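Long-range contacts in putative 4-amino-4-deoxychorismate lyase (Thermus thermophilus, PDB 2ZGI), which probably acts as a pyridoxal-phosphate-dependent lyase of the class-IV aminotransferase family: residues Ser23-Leu28 with Arg124-Asn129; Leu28-Gly33 with Leu79-Thr84; Tyr116-Asp121 with Leu131-Ala136. All coordinates share one frame; numbering follows the deposited sequence.

Overall arrangement
Contacts 1 and 2 share Leu28 and run along one strand, 24-31, which pairs with strand 78-86 in contact 2 and receives the cofactor-bearing loop in contact 1. Their centres lie about 15 Å apart, and they touch directly: Thr26 N comes within 2.9 Å of Phe83 O, probably a hydrogen bond. Contact 3 adjoins contact 1 in sequence, since the loop holding Lys126 joins residues 116-121 to helix 131-142; the two centres are about 13 Å apart. Lys126 of contact 1 is bonded to the pyridoxal phosphate, whereas the Tyr133 side chain of contact 3 lies about 3 Å from it (nearest atoms). Contact 2 lies about 25 Å from contact 3 (centres), across the chain's centre.

Contact 1 of 3, residues Ser23-Leu28 with Arg124-Asn129; sequences SVFTTL and RYKTGN. With PLP (pyridoxal-5'-phosphate), chain P.
The side chains of Phe25 and Lys126 cross at about a right angle, the lysine passing over one face of the ring on its way to the cofactor. Lys126 CG makes a CH-pi contact, 4.1 Å from the ring centroid of Phe25 and offset toward the rim; farther along, Lys126 CE lies 3.6 Å from Phe25 CE1. A bend at chi4 (72°) then turns Lys126 NZ to its covalent bond with C4A of pyridoxal phosphate, consistent with the internal aldimine of pyridoxal-phosphate enzymes. A phenylalanine suits this place because it offers a flat apolar face for the methylenes to cross. At the ring edge stands the Thr127 carbonyl. Replacing Phe25 with an alanine would probably leave the methylenes without a face to rest on and open a gap beside the lysine. The backbones hold the pair in place: Phe25 N donates to Lys126 O (3.0 Å) and Gly128 N to Ser23 O (2.8 Å), flanking the single bridge of Val24 with Thr127. Gly128 fits because a CB would collide with Ser23 OG. Strand 24-31 pairs on with strand 78-86, while helix 38-51 packs against Val24 and supplies Arg44, which binds the cofactor and hydrogen-bonds Thr26 OG1.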
loop_
_atom_site.group_PDB
_atom_site.type_symbol
_atom_site.label_atom_id
_atom_site.label_comp_id
_atom_site.label_asym_id
_atom_site.label_seq_id
_atom_site.Cartn_x
_atom_site.Cartn_y
_atom_site.Cartn_z
ATOM N N SER D 23 24.148 -12.504 3.425
ATOM C CA SER D 23 24.424 -13.932 3.275
ATOM C C SER D 23 23.326 -14.576 2.473
ATOM O O SER D 23 22.203 -14.022 2.357
ATOM C CB SER D 23 24.545 -14.627 4.650
ATOM O OG SER D 23 23.331 -14.522 5.411
ATOM N N VAL D 24 23.652 -15.721 1.875
ATOM C CA VAL D 24 22.654 -16.619 1.316
ATOM C C VAL D 24 22.842 -17.950 1.992
ATOM O O VAL D 24 23.921 -18.230 2.554
ATOM C CB VAL D 24 22.736 -16.715 -0.257
ATOM C CG1 VAL D 24 22.482 -15.380 -0.857
ATOM C CG2 VAL D 24 24.130 -17.197 -0.704
ATOM N N PHE D 25 21.804 -18.778 1.984
ATOM C CA PHE D 25 21.874 -20.018 2.720
ATOM C C PHE D 25 20.924 -21.026 2.118
ATOM O O PHE D 25 20.096 -20.680 1.246
ATOM C CB PHE D 25 21.595 -19.774 4.233
ATOM C CG PHE D 25 20.129 -19.488 4.561
ATOM C CD1 PHE D 25 19.301 -20.514 5.021
ATOM C CD2 PHE D 25 19.588 -18.213 4.408
ATOM C CE1 PHE D 25 17.954 -20.273 5.326
ATOM C CE2 PHE D 25 18.236 -17.956 4.693
ATOM C CZ PHE D 25 17.418 -18.970 5.161
ATOM N N THR D 26 21.051 -22.274 2.556
ATOM C CA THR D 26 20.064 -23.277 2.250
ATOM C C THR D 26 19.990 -24.269 3.404
ATOM O O THR D 26 20.966 -24.454 4.142
ATOM C CB THR D 26 20.355 -23.973 0.896
ATOM O OG1 THR D 26 19.182 -24.682 0.479
ATOM C CG2 THR D 26 21.555 -24.974 1.014
ATOM N N THR D 27 18.831 -24.890 3.584
ATOM C CA THR D 27 18.657 -25.831 4.668
ATOM C C THR D 27 18.147 -27.162 4.111
ATOM O O THR D 27 17.184 -27.201 3.323
ATOM C CB THR D 27 17.738 -25.288 5.790
ATOM O OG1 THR D 27 16.381 -25.318 5.356
ATOM C CG2 THR D 27 18.076 -23.894 6.127
ATOM N N LEU D 28 18.809 -28.245 4.510
ATOM C CA LEU D 28 18.565 -29.575 3.965
ATOM C C LEU D 28 18.145 -30.516 5.064
ATOM O O LEU D 28 18.421 -30.268 6.253
ATOM C CB LEU D 28 19.836 -30.181 3.369
ATOM C CG LEU D 28 20.639 -29.453 2.311
ATOM C CD1 LEU D 28 21.628 -28.539 3.001
ATOM C CD2 LEU D 28 21.356 -30.487 1.403
ATOM N N ARG D 124 13.253 -13.814 -4.442
ATOM C CA ARG D 124 13.562 -15.019 -5.176
ATOM C C ARG D 124 14.785 -15.719 -4.589
ATOM O O ARG D 124 15.051 -16.871 -4.948
ATOM C CB ARG D 124 13.776 -14.706 -6.657
ATOM C CG ARG D 124 14.742 -13.540 -6.890
ATOM C CD ARG D 124 14.818 -13.126 -8.382
ATOM N NE ARG D 124 15.180 -14.273 -9.208
ATOM C CZ ARG D 124 15.430 -14.242 -10.518
ATOM N NH1 ARG D 124 15.359 -13.109 -11.210
ATOM N NH2 ARG D 124 15.751 -15.366 -11.136
ATOM N N TYR D 125 15.513 -15.017 -3.707
ATOM C CA TYR D 125 16.732 -15.548 -3.083
ATOM C C TYR D 125 16.528 -15.890 -1.611
ATOM O O TYR D 125 15.716 -15.261 -0.898
ATOM C CB TYR D 125 17.883 -14.555 -3.267
ATOM C CG TYR D 125 17.997 -14.094 -4.697
ATOM C CD1 TYR D 125 18.311 -15.010 -5.721
ATOM C CD2 TYR D 125 17.749 -12.770 -5.052
ATOM C CE1 TYR D 125 18.382 -14.611 -7.065
ATOM C CE2 TYR D 125 17.832 -12.353 -6.390
ATOM C CZ TYR D 125 18.150 -13.289 -7.386
ATOM O OH TYR D 125 18.224 -12.910 -8.701
ATOM N N LYS D 126 17.283 -16.893 -1.155
ATOM C CA LYS D 126 17.250 -17.334 0.233
ATOM C C LYS D 126 18.392 -16.617 0.961
ATOM O O LYS D 126 19.546 -17.094 0.960
ATOM C CB LYS D 126 17.405 -18.849 0.272
ATOM C CG LYS D 126 16.653 -19.519 1.412
ATOM C CD LYS D 126 16.530 -20.997 1.179
ATOM C CE LYS D 126 16.346 -21.722 2.487
ATOM N NZ LYS D 126 14.971 -21.431 2.993
ATOM N N THR D 127 18.076 -15.435 1.521
ATOM C CA THR D 127 19.084 -14.534 2.072
ATOM C C THR D 127 18.958 -14.336 3.578
ATOM O O THR D 127 17.924 -14.636 4.173
ATOM C CB THR D 127 19.054 -13.114 1.397
ATOM O OG1 THR D 127 17.995 -12.307 1.952
ATOM C CG2 THR D 127 18.831 -13.230 -0.100
ATOM N N GLY D 128 20.031 -13.808 4.164
ATOM C CA GLY D 128 20.070 -13.356 5.537
ATOM C C GLY D 128 19.183 -12.165 5.855
ATOM O O GLY D 128 19.103 -11.758 7.011
ATOM N N ASN D 129 18.518 -11.602 4.844
ATOM C CA ASN D 129 17.546 -10.546 5.114
ATOM C C ASN D 129 16.193 -11.183 5.352
ATOM O O ASN D 129 15.312 -11.210 4.468
ATOM C CB ASN D 129 17.537 -9.526 3.979
ATOM C CG ASN D 129 18.669 -8.545 4.097
ATOM O OD1 ASN D 129 19.778 -8.875 4.564
ATOM N ND2 ASN D 129 18.416 -7.343 3.702
HETATM N N1 PLP P . 9.900 -20.081 1.618
HETATM C C2 PLP P . 10.910 -19.418 2.218
HETATM C C2A PLP P . 10.745 -17.958 2.527
HETATM C C3 PLP P . 12.087 -20.091 2.564
HETATM O O3 PLP P . 13.079 -19.380 3.169
HETATM C C4 PLP P . 12.211 -21.448 2.242
HETATM C C4A PLP P . 13.463 -22.249 2.532
HETATM C C5 PLP P . 11.163 -22.097 1.593
HETATM C C6 PLP P . 10.014 -21.367 1.294
HETATM C C5A PLP P . 11.205 -23.570 1.246
HETATM O O4P PLP P . 12.190 -23.934 0.277
HETATM P P PLP P . 12.772 -25.418 0.122
HETATM O O1P PLP P . 11.633 -26.307 -0.308
HETATM O O2P PLP P . 13.317 -25.888 1.452
HETATM O O3P PLP P . 13.823 -25.147 -0.904
#

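Contact 2 of 3, residues Leu28-Gly33 with Leu79-Thr84; sequences LRAEGG and LRLRFT
Leu28 and Leu81 form a hydrogen-bonded antiparallel pair, Leu81 N reaching Leu28 O at 2.8 Å and Leu28 N answering to Leu81 O. Two residues on, Ala30 and Leu79 repeat the pattern, with Ala30 N 2.9 Å from Leu79 O; between these pairs Arg29 and Arg80 make a non-hydrogen-bonded pair.

The side chain of Leu28 can be followed outward from the sheet. Its CB rests against the leucine opposite, 4.1 Å from Leu81 CB. A chi1 of -55° sets CG beside the backbone N, anti to the carbonyl carbon, and chi2 (87°) then carries CD1 toward Phe83, the next residue of strand 79-84 on this face. There Leu28 CD1 meets the Phe83 ring at 3.6 Å from CD2, while keeping 4.0 Å from Leu81 CB. The other methyl, Leu28 CD2, stays farther off, 4.4 Å from Phe83 CE2. A branched leucine suits the site, since one methyl can bridge two neighbours on the partner strand. Beyond it, the small Ala30 lets Leu79 lie close, CB to CB at 4.0 Å, and leaves room for Leu81 CD1.

Arg29 faces the other side of the sheet, where its NE and NH2 both grip Glu31 OE2 in a salt bridge, the oxygen lying in the guanidinium plane.

In the four-stranded antiparallel sheet these are the two central strands: 34-35 flanks strand 24-31, and 89-96 flanks strand 78-86. Helix 38-51 covers the apolar face, its Leu38 and His41 meeting Leu28 and its Leu42 and Leu45 meeting Phe83.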
loop_
_atom_site.group_PDB
_atom_site.type_symbol
_atom_site.label_atom_id
_atom_site.label_comp_id
_atom_site.label_asym_id
_atom_site.label_seq_id
_atom_site.Cartn_x
_atom_site.Cartn_y
_atom_site.Cartn_z
ATOM N N LEU D 28 18.809 -28.245 4.510
ATOM C CA LEU D 28 18.565 -29.575 3.965
ATOM C C LEU D 28 18.145 -30.516 5.064
ATOM O O LEU D 28 18.421 -30.268 6.253
ATOM C CB LEU D 28 19.836 -30.181 3.369
ATOM C CG LEU D 28 20.639 -29.453 2.311
ATOM C CD1 LEU D 28 21.628 -28.539 3.001
ATOM C CD2 LEU D 28 21.356 -30.487 1.403
ATOM N N ARG D 29 17.501 -31.614 4.660
ATOM C CA ARG D 29 17.212 -32.717 5.565
ATOM C C ARG D 29 18.061 -33.908 5.146
ATOM O O ARG D 29 18.189 -34.161 3.953
ATOM C CB ARG D 29 15.727 -33.081 5.521
ATOM C CG ARG D 29 15.325 -33.937 6.703
ATOM C CD ARG D 29 13.826 -34.115 6.810
ATOM N NE ARG D 29 13.259 -35.026 5.813
ATOM C CZ ARG D 29 12.522 -34.628 4.783
ATOM N NH1 ARG D 29 12.290 -33.337 4.601
ATOM N NH2 ARG D 29 12.031 -35.535 3.918
ATOM N N ALA D 30 18.667 -34.608 6.109
ATOM C CA ALA D 30 19.347 -35.879 5.834
ATOM C C ALA D 30 18.550 -36.971 6.503
ATOM O O ALA D 30 18.112 -36.797 7.647
ATOM C CB ALA D 30 20.802 -35.887 6.360
ATOM N N GLU D 31 18.320 -38.069 5.787
ATOM C CA GLU D 31 17.613 -39.195 6.366
ATOM C C GLU D 31 18.551 -40.374 6.386
ATOM O O GLU D 31 19.119 -40.731 5.350
ATOM C CB GLU D 31 16.313 -39.498 5.608
ATOM C CG GLU D 31 15.294 -38.334 5.714
ATOM C CD GLU D 31 14.059 -38.482 4.861
ATOM O OE1 GLU D 31 14.030 -39.323 3.941
ATOM O OE2 GLU D 31 13.089 -37.745 5.139
ATOM N N GLY D 32 18.717 -40.950 7.578
ATOM C CA GLY D 32 19.655 -42.068 7.806
ATOM C C GLY D 32 21.003 -41.849 7.124
ATOM O O GLY D 32 21.483 -42.723 6.374
ATOM N N GLY D 33 21.594 -40.685 7.372
ATOM C CA GLY D 33 22.928 -40.297 6.853
ATOM C C GLY D 33 23.004 -39.754 5.421
ATOM O O GLY D 33 24.075 -39.355 4.955
ATOM N N LEU D 79 18.758 -35.535 10.225
ATOM C CA LEU D 79 19.532 -34.348 10.536
ATOM C C LEU D 79 18.931 -33.183 9.789
ATOM O O LEU D 79 18.365 -33.360 8.715
ATOM C CB LEU D 79 20.982 -34.526 10.071
ATOM C CG LEU D 79 21.791 -35.554 10.854
ATOM C CD1 LEU D 79 23.120 -35.816 10.150
ATOM C CD2 LEU D 79 22.043 -35.046 12.268
ATOM N N ARG D 80 19.038 -32.001 10.380
ATOM C CA ARG D 80 18.805 -30.752 9.673
ATOM C C ARG D 80 20.165 -30.118 9.436
ATOM O O ARG D 80 20.973 -29.942 10.372
ATOM C CB ARG D 80 17.909 -29.814 10.488
ATOM C CG ARG D 80 17.455 -28.561 9.718
ATOM C CD ARG D 80 17.298 -27.400 10.703
ATOM N NE ARG D 80 17.054 -26.096 10.094
ATOM C CZ ARG D 80 17.936 -25.090 10.071
ATOM N NH1 ARG D 80 19.151 -25.237 10.593
ATOM N NH2 ARG D 80 17.610 -23.930 9.505
ATOM N N LEU D 81 20.424 -29.772 8.182
ATOM C CA LEU D 81 21.697 -29.212 7.809
ATOM C C LEU D 81 21.475 -27.819 7.317
ATOM O O LEU D 81 20.416 -27.495 6.769
ATOM C CB LEU D 81 22.334 -30.045 6.666
ATOM C CG LEU D 81 22.444 -31.557 6.844
ATOM C CD1 LEU D 81 22.783 -32.248 5.505
ATOM C CD2 LEU D 81 23.561 -31.790 7.831
ATOM N N ARG D 82 22.491 -26.991 7.474
ATOM C CA ARG D 82 22.433 -25.669 6.945
ATOM C C ARG D 82 23.773 -25.213 6.394
ATOM O O ARG D 82 24.804 -25.319 7.085
ATOM C CB ARG D 82 21.995 -24.753 8.061
ATOM C CG ARG D 82 21.563 -23.412 7.587
ATOM C CD ARG D 82 21.743 -22.484 8.741
ATOM N NE ARG D 82 22.199 -21.235 8.221
ATOM C CZ ARG D 82 21.379 -20.261 7.882
ATOM N NH1 ARG D 82 20.088 -20.439 8.074
ATOM N NH2 ARG D 82 21.859 -19.138 7.386
ATOM N N PHE D 83 23.754 -24.685 5.168
ATOM C CA PHE D 83 24.948 -24.214 4.486
ATOM C C PHE D 83 24.743 -22.735 4.222
ATOM O O PHE D 83 23.756 -22.357 3.625
ATOM C CB PHE D 83 25.139 -24.908 3.125
ATOM C CG PHE D 83 25.459 -26.392 3.198
ATOM C CD1 PHE D 83 26.401 -26.890 4.095
ATOM C CD2 PHE D 83 24.893 -27.271 2.279
ATOM C CE1 PHE D 83 26.717 -28.255 4.122
ATOM C CE2 PHE D 83 25.218 -28.647 2.294
ATOM C CZ PHE D 83 26.120 -29.126 3.221
ATOM N N THR D 84 25.673 -21.900 4.664
ATOM C CA THR D 84 25.512 -20.442 4.564
ATOM C C THR D 84 26.760 -19.858 3.900
ATOM O O THR D 84 27.888 -20.213 4.274
ATOM C CB THR D 84 25.298 -19.798 5.953
ATOM O OG1 THR D 84 24.260 -20.498 6.634
ATOM C CG2 THR D 84 24.914 -18.310 5.843
#

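Contact 3 of 3, residues Tyr116-Asp121 with Leu131-Ala136; sequences YRVHPD and LPYRLA
Tyr116 and Ala136 mark the nearest approach of the two backbones, their CA atoms 6.2 Å apart. Residues 116-117 end a strand and 118-121 leave it as an irregular chain, whereas 131-136 open a helix whose first turn is held by Leu135 N to Leu131 O and Ala136 N to Pro132 O. No direct hydrogen bond crosses the contact, so packing and one water join the segments. Proline suits the second position of the helix, where its lack of an N-H costs no helical bond, and its ring carbon CB rests 3.5 Å from Arg117 O.

Tyr116 takes the largest share of the packing. With CG anti to the carbonyl carbon (chi1 -67°), its ring lies against the helix so that Leu135 CB sits over one face in a CH-pi contact, 3.8 Å from the Tyr116 ring centroid. The two side chains cross at about a right angle, and Leu135 CD1 reaches Tyr116 CE1. Farther round the ring, Tyr116 CD2 is 4.2 Å from Ala136 CB, a methyl small enough to let the ring settle close to the helix backbone.

The strand and helix are the first two elements of a beta-alpha-beta unit completed by strand 147-151, whose Leu150 packs on Tyr116, Tyr133 and Ala136.

CB of Tyr133 points away from residues 116-121, but its ring reaches Val118, where Val118 CG1 meets Tyr133 OH at 3.5 Å. That hydroxyl also shares a water with the backbone: Tyr133 OH is 2.6 Å from the water oxygen, which accepts from His119 N. A tyrosine suits the place, its hydroxyl giving the water a polar partner while its ring packs on the apolar valine. Tyr133 also lines the pyridoxal phosphate pocket. Arg117, whose CB points away from the helix, forms a salt bridge through NH2 with Asp121 of the second subunit.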
loop_
_atom_site.group_PDB
_atom_site.type_symbol
_atom_site.label_atom_id
_atom_site.label_comp_id
_atom_site.label_asym_id
_atom_site.label_seq_id
_atom_site.Cartn_x
_atom_site.Cartn_y
_atom_site.Cartn_z
ATOM N N TYR D 116 2.667 -8.806 6.060
ATOM C CA TYR D 116 4.086 -8.666 5.738
ATOM C C TYR D 116 4.369 -8.963 4.278
ATOM O O TYR D 116 3.795 -9.886 3.695
ATOM C CB TYR D 116 4.963 -9.549 6.642
ATOM C CG TYR D 116 4.914 -9.066 8.068
ATOM C CD1 TYR D 116 5.553 -7.882 8.435
ATOM C CD2 TYR D 116 4.173 -9.758 9.032
ATOM C CE1 TYR D 116 5.499 -7.408 9.751
ATOM C CE2 TYR D 116 4.113 -9.297 10.362
ATOM C CZ TYR D 116 4.765 -8.112 10.699
ATOM O OH TYR D 116 4.706 -7.640 11.990
ATOM N N ARG D 117 5.273 -8.179 3.707
ATOM C CA ARG D 117 5.693 -8.345 2.310
ATOM C C ARG D 117 7.108 -8.941 2.221
ATOM O O ARG D 117 7.947 -8.695 3.107
ATOM C CB ARG D 117 5.708 -6.979 1.587
ATOM C CG ARG D 117 4.355 -6.546 0.980
ATOM C CD ARG D 117 3.278 -6.319 2.010
ATOM N NE ARG D 117 3.622 -5.252 2.947
ATOM C CZ ARG D 117 3.385 -3.954 2.754
ATOM N NH1 ARG D 117 2.842 -3.531 1.629
ATOM N NH2 ARG D 117 3.757 -3.064 3.669
ATOM N N VAL D 118 7.346 -9.723 1.163
ATOM C CA VAL D 118 8.711 -10.031 0.695
ATOM C C VAL D 118 9.392 -8.756 0.141
ATOM O O VAL D 118 8.720 -7.724 -0.149
ATOM C CB VAL D 118 8.712 -11.176 -0.342
ATOM C CG1 VAL D 118 8.062 -12.413 0.259
ATOM C CG2 VAL D 118 7.958 -10.764 -1.640
ATOM N N HIS D 119 10.720 -8.789 0.068
ATOM C CA HIS D 119 11.422 -7.738 -0.615
ATOM C C HIS D 119 11.345 -7.894 -2.136
ATOM O O HIS D 119 11.530 -8.998 -2.675
ATOM C CB HIS D 119 12.868 -7.599 -0.176
ATOM C CG HIS D 119 13.502 -6.358 -0.717
ATOM N ND1 HIS D 119 13.920 -6.252 -2.026
ATOM C CD2 HIS D 119 13.703 -5.146 -0.154
ATOM C CE1 HIS D 119 14.402 -5.043 -2.234
ATOM N NE2 HIS D 119 14.282 -4.354 -1.113
ATOM N N PRO D 120 11.060 -6.789 -2.841
ATOM C CA PRO D 120 10.841 -6.861 -4.268
ATOM C C PRO D 120 12.043 -7.457 -4.992
ATOM O O PRO D 120 11.873 -8.162 -5.980
ATOM C CB PRO D 120 10.653 -5.391 -4.661
ATOM C CG PRO D 120 10.097 -4.792 -3.473
ATOM C CD PRO D 120 10.811 -5.429 -2.328
ATOM N N ASP D 121 13.241 -7.187 -4.501
ATOM C CA ASP D 121 14.438 -7.629 -5.216
ATOM C C ASP D 121 15.075 -8.914 -4.676
ATOM O O ASP D 121 15.884 -9.533 -5.368
ATOM C CB ASP D 121 15.492 -6.515 -5.258
ATOM C CG ASP D 121 14.982 -5.236 -5.891
ATOM O OD1 ASP D 121 14.619 -5.204 -7.087
ATOM O OD2 ASP D 121 14.961 -4.240 -5.160
ATOM N N LEU D 131 14.108 -10.961 8.172
ATOM C CA LEU D 131 13.211 -10.357 9.189
ATOM C C LEU D 131 11.701 -10.407 8.854
ATOM O O LEU D 131 10.884 -10.789 9.712
ATOM C CB LEU D 131 13.681 -8.941 9.502
ATOM C CG LEU D 131 13.274 -8.304 10.828
ATOM C CD1 LEU D 131 13.426 -9.263 11.988
ATOM C CD2 LEU D 131 14.045 -6.994 11.018
ATOM N N PRO D 132 11.317 -10.041 7.614
ATOM C CA PRO D 132 9.884 -10.141 7.287
ATOM C C PRO D 132 9.307 -11.551 7.510
ATOM O O PRO D 132 8.181 -11.681 7.993
ATOM C CB PRO D 132 9.829 -9.772 5.795
ATOM C CG PRO D 132 11.062 -8.868 5.595
ATOM C CD PRO D 132 12.106 -9.494 6.496
ATOM N N TYR D 133 10.077 -12.588 7.166
ATOM C CA TYR D 133 9.679 -13.975 7.356
ATOM C C TYR D 133 9.601 -14.293 8.842
ATOM O O TYR D 133 8.661 -14.930 9.297
ATOM C CB TYR D 133 10.646 -14.929 6.636
ATOM C CG TYR D 133 10.799 -14.562 5.174
ATOM C CD1 TYR D 133 9.879 -15.012 4.213
ATOM C CD2 TYR D 133 11.834 -13.730 4.760
ATOM C CE1 TYR D 133 10.018 -14.624 2.856
ATOM C CE2 TYR D 133 11.966 -13.346 3.445
ATOM C CZ TYR D 133 11.076 -13.808 2.493
ATOM O OH TYR D 133 11.269 -13.404 1.188
ATOM N N ARG D 134 10.562 -13.816 9.610
ATOM C CA ARG D 134 10.462 -14.021 11.082
ATOM C C ARG D 134 9.169 -13.418 11.620
ATOM O O ARG D 134 8.401 -14.089 12.322
ATOM C CB ARG D 134 11.652 -13.405 11.807
ATOM C CG ARG D 134 13.020 -14.035 11.466
ATOM C CD ARG D 134 14.115 -13.419 12.321
ATOM N NE ARG D 134 13.838 -13.542 13.753
ATOM C CZ ARG D 134 14.136 -14.595 14.511
ATOM N NH1 ARG D 134 14.770 -15.658 14.012
ATOM N NH2 ARG D 134 13.810 -14.574 15.803
ATOM N N LEU D 135 8.930 -12.154 11.275
ATOM C CA LEU D 135 7.749 -11.419 11.747
ATOM C C LEU D 135 6.433 -12.081 11.298
ATOM O O LEU D 135 5.451 -12.142 12.081
ATOM C CB LEU D 135 7.820 -9.953 11.313
ATOM C CG LEU D 135 8.968 -9.162 11.922
ATOM C CD1 LEU D 135 9.191 -7.873 11.140
ATOM C CD2 LEU D 135 8.807 -8.910 13.484
ATOM N N ALA D 136 6.418 -12.605 10.063
ATOM C CA ALA D 136 5.276 -13.340 9.561
ATOM C C ALA D 136 5.005 -14.621 10.383
ATOM O O ALA D 136 3.831 -14.920 10.723
ATOM C CB ALA D 136 5.430 -13.656 8.051
HETATM O O HOH W 1 12.043 -10.951 0.884
#